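Beta-galactosidase (Bacillus circulans, PDB 4MAD) probably hydrolyses terminal non-reducing beta-D-galactose residues of beta-D-galactosides, as a glycoside hydrolase of family 35. Local coordinates at residues 395-400 with 491-496. Numbering follows the deposited sequence.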
loop_
_atom_site.group_PDB
_atom_site.type_symbol
_atom_site.label_atom_id
_atom_site.label_comp_id
_atom_site.label_asym_id
_atom_site.label_seq_id
_atom_site.Cartn_x
_atom_site.Cartn_y
_atom_site.Cartn_z
ATOM N N PHE A 395 -3.097 7.145 -14.165
ATOM C CA PHE A 395 -4.058 8.068 -14.736
ATOM C C PHE A 395 -4.446 7.499 -16.092
ATOM O O PHE A 395 -3.737 6.722 -16.638
ATOM C CB PHE A 395 -3.439 9.456 -14.945
ATOM C CG PHE A 395 -2.978 10.137 -13.686
ATOM C CD1 PHE A 395 -3.772 11.045 -13.058
ATOM C CD2 PHE A 395 -1.741 9.884 -13.146
ATOM C CE1 PHE A 395 -3.388 11.641 -11.929
ATOM C CE2 PHE A 395 -1.359 10.509 -12.016
ATOM C CZ PHE A 395 -2.179 11.373 -11.409
ATOM N N ILE A 396 -5.596 7.885 -16.575
ATOM C CA ILE A 396 -6.032 7.472 -17.888
ATOM C C ILE A 396 -6.861 8.582 -18.493
ATOM O O ILE A 396 -7.645 9.161 -17.851
ATOM C CB ILE A 396 -6.787 6.144 -17.832
ATOM C CG1 ILE A 396 -7.281 5.739 -19.202
ATOM C CG2 ILE A 396 -7.913 6.235 -16.925
ATOM C CD1 ILE A 396 -7.708 4.414 -19.262
ATOM N N VAL A 397 -6.614 8.850 -19.748
ATOM C CA VAL A 397 -7.344 9.864 -20.419
ATOM C C VAL A 397 -8.360 9.203 -21.358
ATOM O O VAL A 397 -8.022 8.371 -22.115
ATOM C CB VAL A 397 -6.455 10.755 -21.283
ATOM C CG1 VAL A 397 -7.248 11.742 -22.000
ATOM C CG2 VAL A 397 -5.440 11.432 -20.473
ATOM N N TYR A 398 -9.594 9.646 -21.254
ATOM C CA TYR A 398 -10.689 9.170 -22.062
ATOM C C TYR A 398 -11.137 10.336 -22.969
ATOM O O TYR A 398 -11.276 11.414 -22.525
ATOM C CB TYR A 398 -11.908 8.762 -21.240
ATOM C CG TYR A 398 -11.803 7.544 -20.342
ATOM C CD1 TYR A 398 -12.243 6.303 -20.761
ATOM C CD2 TYR A 398 -11.358 7.639 -19.050
ATOM C CE1 TYR A 398 -12.181 5.228 -19.937
ATOM C CE2 TYR A 398 -11.316 6.569 -18.265
ATOM C CZ TYR A 398 -11.721 5.354 -18.705
ATOM O OH TYR A 398 -11.675 4.300 -17.919
ATOM N N GLU A 399 -11.296 10.064 -24.250
ATOM C CA GLU A 399 -11.488 11.108 -25.220
ATOM C C GLU A 399 -12.552 10.698 -26.271
ATOM O O GLU A 399 -12.530 9.609 -26.752
ATOM C CB GLU A 399 -10.144 11.361 -25.868
ATOM C CG GLU A 399 -10.034 12.211 -27.041
ATOM C CD GLU A 399 -8.546 12.492 -27.382
ATOM O OE1 GLU A 399 -8.035 11.958 -28.357
ATOM O OE2 GLU A 399 -7.880 13.176 -26.616
ATOM N N THR A 400 -13.470 11.595 -26.573
ATOM C CA THR A 400 -14.494 11.338 -27.569
ATOM C C THR A 400 -14.934 12.639 -28.174
ATOM O O THR A 400 -14.799 13.664 -27.567
ATOM C CB THR A 400 -15.716 10.618 -27.006
ATOM O OG1 THR A 400 -16.527 10.080 -28.057
ATOM C CG2 THR A 400 -16.518 11.545 -26.196
ATOM N N TYR A 491 -6.015 6.741 -23.390
ATOM C CA TYR A 491 -4.612 6.718 -23.202
ATOM C C TYR A 491 -4.288 6.345 -21.756
ATOM O O TYR A 491 -4.420 7.107 -20.882
ATOM C CB TYR A 491 -4.037 8.102 -23.545
ATOM C CG TYR A 491 -4.459 8.672 -24.908
ATOM C CD1 TYR A 491 -3.701 8.506 -26.015
ATOM C CD2 TYR A 491 -5.615 9.365 -25.058
ATOM C CE1 TYR A 491 -4.117 9.011 -27.252
ATOM C CE2 TYR A 491 -6.030 9.870 -26.263
ATOM C CZ TYR A 491 -5.283 9.693 -27.364
ATOM O OH TYR A 491 -5.680 10.192 -28.579
ATOM N N PRO A 492 -3.880 5.129 -21.571
ATOM C CA PRO A 492 -3.510 4.680 -20.252
ATOM C C PRO A 492 -2.168 5.336 -19.863
ATOM O O PRO A 492 -1.268 5.315 -20.611
ATOM C CB PRO A 492 -3.374 3.192 -20.434
ATOM C CG PRO A 492 -4.177 2.883 -21.625
ATOM C CD PRO A 492 -3.969 4.013 -22.502
ATOM N N LEU A 493 -2.079 5.861 -18.650
ATOM C CA LEU A 493 -0.936 6.588 -18.175
ATOM C C LEU A 493 -0.452 6.047 -16.812
ATOM O O LEU A 493 -0.693 6.596 -15.816
ATOM C CB LEU A 493 -1.236 8.090 -18.096
ATOM C CG LEU A 493 -1.585 8.839 -19.383
ATOM C CD1 LEU A 493 -2.322 10.129 -19.219
ATOM C CD2 LEU A 493 -0.474 8.951 -20.242
ATOM N N PRO A 494 0.193 4.908 -16.873
ATOM C CA PRO A 494 0.799 4.250 -15.717
ATOM C C PRO A 494 2.090 4.953 -15.236
ATOM O O PRO A 494 2.566 4.685 -14.187
ATOM C CB PRO A 494 1.143 2.874 -16.244
ATOM C CG PRO A 494 1.205 3.019 -17.674
ATOM C CD PRO A 494 0.304 4.111 -18.089
ATOM N N LEU A 495 2.627 5.797 -16.088
ATOM C CA LEU A 495 3.783 6.620 -15.788
ATOM C C LEU A 495 5.000 5.771 -15.418
ATOM O O LEU A 495 5.773 6.173 -14.632
ATOM C CB LEU A 495 3.477 7.602 -14.689
ATOM C CG LEU A 495 2.337 8.596 -14.880
ATOM C CD1 LEU A 495 2.365 9.597 -13.787
ATOM C CD2 LEU A 495 2.415 9.237 -16.223
ATOM N N LYS A 496 5.113 4.593 -15.970
ATOM C CA LYS A 496 6.278 3.735 -15.798
ATOM C C LYS A 496 7.582 4.184 -16.479
ATOM O O LYS A 496 8.640 3.829 -16.051
ATOM C CB LYS A 496 5.948 2.284 -16.157
ATOM C CG LYS A 496 4.796 1.692 -15.400
ATOM C CD LYS A 496 4.527 0.261 -15.700
ATOM C CE LYS A 496 3.916 0.043 -17.014
ATOM N NZ LYS A 496 3.255 -1.290 -17.082
#
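Tyr491 CG lies anti to its carbonyl carbon (chi1 -51°), and Glu399 CG anti to its own N (chi1 170°) with the chain extended beyond it; together these torsions bring hydroxyl to carboxylate on the face of Val397 and Tyr491 in an antiparallel sheet of the first all-beta domain. The register is set by Phe395 with Leu493 and Val397 with Tyr491, both hydrogen-bonded pairs, flanking the non-hydrogen-bonded pair Ile396 with Pro492. Val397 N to Tyr491 O (3.0 Å) and Tyr491 N to Val397 O (2.9 Å) close one pair; Phe395 N to Leu493 O (3.0 Å) and Leu493 N to Phe395 O (2.7 Å) close the other. Pro492, lacking an N-H, sits where the pairing with 395-400 asks for none. Val397 CG2 packs on Leu493 CD1 at 3.6 Å, while Tyr491 CD2 lies 4.1 Å from Val397 CB; Leu371 of helix 371-374 covers both Val397 and Tyr491. A phenylalanine in place of Tyr491 would probably keep this apolar packing but leave Glu399 OE1 without its hydroxyl donor. Gln453 binds the other carboxylate oxygen, OE2. Tyr491 OH donates to Glu399 OE1 across 3.0 Å, from above the carboxylate plane, 37° out of it.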